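Local coordinates for protein cell Inhibiting Factor (CifBp) (Burkholderia pseudomallei, PDB 3GQM) that deamidates a glutamine side chain of host NEDD8 to glutamate, shutting down cullin-RING ubiquitin ligases and blocking the host cell cycle, at residues L99-C104 / R191-I196; A175-S180 / D202-D207. One frame throughout, in Å; residues are numbered along the deposited sequence.

In the fold
Both contacts are partly buried and join segments that carry two of the inferred active-site residues to later parts of the chain. Contact 1 joins the loop leading into Cys104 to the start of helix 192-199; contact 2 joins the edge strand 176-178, which runs on to Gln179, to the turn entering helix 206-212. Their segments alternate along the chain and meet directly: Ser180 OG reaches Pro102 O, and Trp195 NE1 reaches Ile177 O, both probable hydrogen bonds. The chemistry differs with place. Contact 1 is smaller and mainly polar, with one Pro102-Val192 contact; contact 2 is larger, a backbone bond and two waters flanked by apolar side chains.

Contact 1 of 2, residues L99-C104 / R191-I196; sequences LMTPVC and RVEDWI
Thr101 OG1 donates to Glu193 OE1 at 2.8 Å, entering on the syn side of that oxygen, and is gripped a second time by a water that donates to Thr101 OG1 at 2.8 Å. With chi1 at -159° the hydroxyl swings round opposite the threonine's own N and out toward the helix, while the carboxylate folds back to meet it through a bend at chi2 (97°) of Glu193. The water has two further partners: it donates to Pro102 O at 3.0 Å and accepts from Val192 N at 2.8 Å. One solvent molecule thus satisfies a backbone NH in the first turn of helix 192-199 and joins it to the loop.

Beside this polar group, Pro102 CG rests on Val192 CG1 at 4.1 Å, the two side chains crossing near a right angle; Met41 of helix 29-42 and Ile111 of helix 104-116 also touch Val192. On the outer side the Arg191 chain passes across Thr101, Arg191 CG lying 3.9 Å from Thr101 OG1. Arg191 NH1 bonds to Asp194 OD2 at 2.8 Å from above the carboxylate plane, whereas Glu193 OE2 makes a long salt bridge to Arg191 NH2, by charge only, lying well out of the guanidinium plane. The whole is a water-bridged helix N-terminus with a salt-bridge network, set against the loop that delivers Cys104, the inferred active-site cysteine, to the start of helix 104-116.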
loop_
_atom_site.group_PDB
_atom_site.type_symbol
_atom_site.label_atom_id
_atom_site.label_comp_id
_atom_site.label_asym_id
_atom_site.label_seq_id
_atom_site.Cartn_x
_atom_site.Cartn_y
_atom_site.Cartn_z
ATOM N N LEU A 99 6.313 17.677 2.538
ATOM C CA LEU A 99 6.442 16.245 2.691
ATOM C C LEU A 99 5.084 15.666 2.373
ATOM O O LEU A 99 4.053 16.322 2.528
ATOM C CB LEU A 99 6.924 15.866 4.085
ATOM C CG LEU A 99 8.316 16.376 4.500
ATOM C CD1 LEU A 99 8.871 15.391 5.497
ATOM C CD2 LEU A 99 9.233 16.493 3.293
ATOM N N MET A 100 5.074 14.455 1.865
ATOM C CA MET A 100 3.807 13.962 1.423
ATOM C C MET A 100 3.272 12.807 2.256
ATOM O O MET A 100 4.035 12.088 2.871
ATOM C CB MET A 100 3.864 13.650 -0.055
ATOM C CG MET A 100 4.748 12.517 -0.458
ATOM S SD MET A 100 4.670 12.466 -2.268
ATOM C CE MET A 100 2.897 12.682 -2.574
ATOM N N THR A 101 1.948 12.699 2.316
ATOM C CA THR A 101 1.317 11.449 2.700
ATOM C C THR A 101 0.649 10.913 1.418
ATOM O O THR A 101 -0.100 11.606 0.765
ATOM C CB THR A 101 0.402 11.590 3.961
ATOM O OG1 THR A 101 0.214 10.302 4.579
ATOM C CG2 THR A 101 -0.909 12.292 3.643
ATOM N N PRO A 102 0.996 9.693 1.026
ATOM C CA PRO A 102 0.739 9.181 -0.321
ATOM C C PRO A 102 -0.717 8.693 -0.566
ATOM O O PRO A 102 -1.313 8.106 0.330
ATOM C CB PRO A 102 1.695 7.976 -0.378
ATOM C CG PRO A 102 1.713 7.501 1.023
ATOM C CD PRO A 102 1.813 8.754 1.815
ATOM N N VAL A 103 -1.246 8.942 -1.773
ATOM C CA VAL A 103 -2.470 8.283 -2.296
ATOM C C VAL A 103 -2.245 6.772 -2.421
ATOM O O VAL A 103 -1.106 6.292 -2.304
ATOM C CB VAL A 103 -2.879 8.876 -3.702
ATOM C CG1 VAL A 103 -2.811 10.360 -3.644
ATOM C CG2 VAL A 103 -1.948 8.361 -4.833
ATOM N N CYS A 104 -3.326 6.022 -2.624
ATOM C CA CYS A 104 -3.305 4.565 -2.508
ATOM C C CYS A 104 -2.304 3.863 -3.433
ATOM O O CYS A 104 -1.578 2.964 -2.990
ATOM C CB CYS A 104 -4.703 3.996 -2.737
ATOM S SG CYS A 104 -5.261 4.224 -4.440
ATOM N N ARG A 191 -4.756 7.895 6.151
ATOM C CA ARG A 191 -3.331 8.076 5.906
ATOM C C ARG A 191 -2.678 6.708 6.156
ATOM O O ARG A 191 -3.121 5.992 7.040
ATOM C CB ARG A 191 -2.761 9.092 6.925
ATOM C CG ARG A 191 -3.137 10.551 6.606
ATOM C CD ARG A 191 -2.929 11.451 7.825
ATOM N NE ARG A 191 -1.521 11.622 8.147
ATOM C CZ ARG A 191 -0.950 11.333 9.318
ATOM N NH1 ARG A 191 -1.659 10.828 10.328
ATOM N NH2 ARG A 191 0.351 11.549 9.475
ATOM N N VAL A 192 -1.625 6.367 5.423
ATOM C CA VAL A 192 -0.904 5.093 5.700
ATOM C C VAL A 192 -0.399 5.044 7.176
ATOM O O VAL A 192 -0.545 4.025 7.863
ATOM C CB VAL A 192 0.228 4.807 4.660
ATOM C CG1 VAL A 192 1.433 5.825 4.795
ATOM C CG2 VAL A 192 0.697 3.372 4.744
ATOM N N GLU A 193 0.086 6.184 7.691
ATOM C CA GLU A 193 0.612 6.208 9.079
ATOM C C GLU A 193 -0.449 5.815 10.095
ATOM O O GLU A 193 -0.145 5.071 11.008
ATOM C CB GLU A 193 1.187 7.576 9.456
ATOM C CG GLU A 193 2.334 8.013 8.520
ATOM C CD GLU A 193 1.884 8.940 7.404
ATOM O OE1 GLU A 193 0.771 8.786 6.847
ATOM O OE2 GLU A 193 2.689 9.836 7.069
ATOM N N ASP A 194 -1.670 6.349 9.947
ATOM C CA ASP A 194 -2.765 6.064 10.862
ATOM C C ASP A 194 -3.190 4.626 10.678
ATOM O O ASP A 194 -3.395 3.904 11.654
ATOM C CB ASP A 194 -3.951 7.041 10.633
ATOM C CG ASP A 194 -3.611 8.475 11.055
ATOM O OD1 ASP A 194 -2.835 8.638 12.028
ATOM O OD2 ASP A 194 -4.064 9.449 10.430
ATOM N N TRP A 195 -3.321 4.196 9.426
ATOM C CA TRP A 195 -3.716 2.812 9.163
ATOM C C TRP A 195 -2.764 1.833 9.842
ATOM O O TRP A 195 -3.192 0.896 10.565
ATOM C CB TRP A 195 -3.796 2.480 7.666
ATOM C CG TRP A 195 -4.220 1.039 7.494
ATOM C CD1 TRP A 195 -3.397 -0.054 7.295
ATOM C CD2 TRP A 195 -5.538 0.522 7.641
ATOM N NE1 TRP A 195 -4.141 -1.217 7.267
ATOM C CE2 TRP A 195 -5.464 -0.884 7.459
ATOM C CE3 TRP A 195 -6.791 1.109 7.918
ATOM C CZ2 TRP A 195 -6.593 -1.701 7.535
ATOM C CZ3 TRP A 195 -7.911 0.302 7.961
ATOM C CH2 TRP A 195 -7.810 -1.091 7.775
ATOM N N ILE A 196 -1.471 2.038 9.605
ATOM C CA ILE A 196 -0.467 1.152 10.189
ATOM C C ILE A 196 -0.514 1.249 11.719
ATOM O O ILE A 196 -0.514 0.249 12.406
ATOM C CB ILE A 196 0.939 1.428 9.597
ATOM C CG1 ILE A 196 0.972 0.889 8.157
ATOM C CG2 ILE A 196 2.050 0.803 10.526
ATOM C CD1 ILE A 196 2.220 1.256 7.375
HETATM O O HOH W 1 -1.119 8.149 3.321
#

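Contact 2 of 2, residues A175-S180 / D202-D207; sequences AYIIQS and DPVSLD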
loop_
_atom_site.group_PDB
_atom_site.type_symbol
_atom_site.label_atom_id
_atom_site.label_comp_id
_atom_site.label_asym_id
_atom_site.label_seq_id
_atom_site.Cartn_x
_atom_site.Cartn_y
_atom_site.Cartn_z
ATOM N N ALA A 175 -3.073 -12.765 7.452
ATOM C CA ALA A 175 -3.077 -11.696 6.474
ATOM C C ALA A 175 -3.214 -10.384 7.206
ATOM O O ALA A 175 -4.007 -10.286 8.132
ATOM C CB ALA A 175 -4.260 -11.872 5.508
ATOM N N TYR A 176 -2.482 -9.372 6.756
ATOM C CA TYR A 176 -2.603 -8.020 7.244
ATOM C C TYR A 176 -2.807 -7.077 6.044
ATOM O O TYR A 176 -2.343 -7.380 4.931
ATOM C CB TYR A 176 -1.306 -7.638 7.947
ATOM C CG TYR A 176 -0.969 -8.587 9.075
ATOM C CD1 TYR A 176 -1.540 -8.409 10.346
ATOM C CD2 TYR A 176 -0.119 -9.653 8.874
ATOM C CE1 TYR A 176 -1.233 -9.255 11.396
ATOM C CE2 TYR A 176 0.181 -10.535 9.914
ATOM C CZ TYR A 176 -0.371 -10.313 11.183
ATOM O OH TYR A 176 -0.098 -11.186 12.203
ATOM N N ILE A 177 -3.483 -5.952 6.275
ATOM C CA ILE A 177 -3.693 -4.934 5.253
ATOM C C ILE A 177 -2.696 -3.793 5.412
ATOM O O ILE A 177 -2.461 -3.310 6.517
ATOM C CB ILE A 177 -5.161 -4.338 5.286
ATOM C CG1 ILE A 177 -6.198 -5.488 5.184
ATOM C CG2 ILE A 177 -5.372 -3.167 4.155
ATOM C CD1 ILE A 177 -6.160 -6.163 3.803
ATOM N N ILE A 178 -2.136 -3.349 4.295
ATOM C CA ILE A 178 -1.413 -2.080 4.248
ATOM C C ILE A 178 -2.056 -1.211 3.145
ATOM O O ILE A 178 -2.229 -1.674 2.029
ATOM C CB ILE A 178 0.083 -2.320 3.963
ATOM C CG1 ILE A 178 0.652 -3.348 4.953
ATOM C CG2 ILE A 178 0.912 -0.990 4.012
ATOM C CD1 ILE A 178 2.161 -3.666 4.757
ATOM N N GLN A 179 -2.454 0.017 3.466
ATOM C CA GLN A 179 -3.090 0.895 2.462
ATOM C C GLN A 179 -2.991 2.334 2.908
ATOM O O GLN A 179 -2.703 2.623 4.100
ATOM C CB GLN A 179 -4.587 0.537 2.351
ATOM C CG GLN A 179 -5.364 0.999 3.641
ATOM C CD GLN A 179 -6.893 0.785 3.522
ATOM O OE1 GLN A 179 -7.468 0.831 2.413
ATOM N NE2 GLN A 179 -7.549 0.547 4.670
ATOM N N SER A 180 -3.247 3.252 1.973
ATOM C CA SER A 180 -3.657 4.608 2.347
ATOM C C SER A 180 -4.860 4.862 1.439
ATOM O O SER A 180 -5.025 4.125 0.493
ATOM C CB SER A 180 -2.560 5.616 2.004
ATOM O OG SER A 180 -2.309 5.582 0.598
ATOM N N ASP A 202 -3.195 -5.981 12.731
ATOM C CA ASP A 202 -4.487 -6.580 12.973
ATOM C C ASP A 202 -4.788 -7.636 11.952
ATOM O O ASP A 202 -5.120 -7.294 10.824
ATOM C CB ASP A 202 -5.546 -5.494 12.858
ATOM C CG ASP A 202 -6.872 -5.915 13.426
ATOM O OD1 ASP A 202 -7.014 -7.130 13.793
ATOM O OD2 ASP A 202 -7.774 -5.038 13.482
ATOM N N PRO A 203 -4.738 -8.924 12.330
ATOM C CA PRO A 203 -4.937 -9.941 11.272
ATOM C C PRO A 203 -6.342 -9.839 10.676
ATOM O O PRO A 203 -7.308 -9.510 11.387
ATOM C CB PRO A 203 -4.776 -11.276 11.992
ATOM C CG PRO A 203 -4.331 -10.925 13.472
ATOM C CD PRO A 203 -4.670 -9.503 13.693
ATOM N N VAL A 204 -6.428 -10.098 9.374
ATOM C CA VAL A 204 -7.676 -10.059 8.642
ATOM C C VAL A 204 -8.072 -11.473 8.217
ATOM O O VAL A 204 -7.212 -12.355 7.970
ATOM C CB VAL A 204 -7.569 -9.107 7.403
ATOM C CG1 VAL A 204 -8.706 -9.345 6.487
ATOM C CG2 VAL A 204 -7.592 -7.674 7.905
ATOM N N SER A 205 -9.384 -11.702 8.174
ATOM C CA SER A 205 -9.911 -12.991 7.774
ATOM C C SER A 205 -9.603 -13.310 6.296
ATOM O O SER A 205 -10.044 -12.574 5.411
ATOM C CB SER A 205 -11.433 -13.005 7.988
ATOM O OG SER A 205 -11.954 -14.176 7.390
ATOM N N LEU A 206 -8.887 -14.404 6.017
ATOM C CA LEU A 206 -8.703 -14.849 4.614
ATOM C C LEU A 206 -10.042 -15.161 3.946
ATOM O O LEU A 206 -10.225 -14.931 2.728
ATOM C CB LEU A 206 -7.709 -16.006 4.497
ATOM C CG LEU A 206 -6.303 -15.377 4.545
ATOM C CD1 LEU A 206 -5.435 -16.060 5.572
ATOM C CD2 LEU A 206 -5.664 -15.362 3.175
ATOM N N ASP A 207 -10.976 -15.617 4.776
ATOM C CA ASP A 207 -12.373 -15.830 4.434
ATOM C C ASP A 207 -13.075 -14.593 3.956
ATOM O O ASP A 207 -13.669 -14.589 2.899
ATOM C CB ASP A 207 -13.111 -16.223 5.703
ATOM C CG ASP A 207 -13.965 -17.374 5.515
ATOM O OD1 ASP A 207 -15.197 -17.161 5.484
ATOM O OD2 ASP A 207 -13.388 -18.496 5.417
HETATM O O HOH W 2 -5.274 -13.508 9.161
HETATM O O HOH W 3 -4.350 -5.413 8.957
#
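Val204 N donates to Ala175 O over 2.7 Å, nearly straight at 164°, with the donor tilted 21° from the carbonyl plane. The same oxygen, Ala175 O, receives a CA-H...O contact from Pro203 CA at 3.3 Å. Two waters bridge the backbones next to this bond: one accepts from Ala175 N and donates to Val204 O at 2.6 Å, the other accepts from Ile177 N and donates to Asp202 O at 2.8 Å.

Apolar groups flank the backbone. Ile177 CG1 meets Val204 CG2 at 3.8 Å, the two branches slanting across one another; in each residue the touching carbon stands opposite the residue's own carbonyl carbon (chi1 -55° for Ile177). Ala175 CB lies 4.2 Å from Leu206 CG. Tyr176 lays CD1 and CE1 along the Asp202-Pro203 peptide, Tyr176 CE1 coming within 3.6 Å of Pro203 N, and its ring also takes a cation-pi contact from Arg33 of helix 29-42.

Farther out, strand 159-165 holds the strand through backbone bonds of Asp164 to Tyr176 and Leu162 to Ile178, and farther along the segment Gln179, an inferred active-site residue, bonds His159 NE2 through OE1. Arg199 pairs with Asp202 OD2 in a salt bridge, and Ser205 OG caps the new helix by bonding Glu208 N. The chemistry implies an edge where Ala175 N and O and Ile177 N are met by one direct bond and two waters, not by a neighbouring strand.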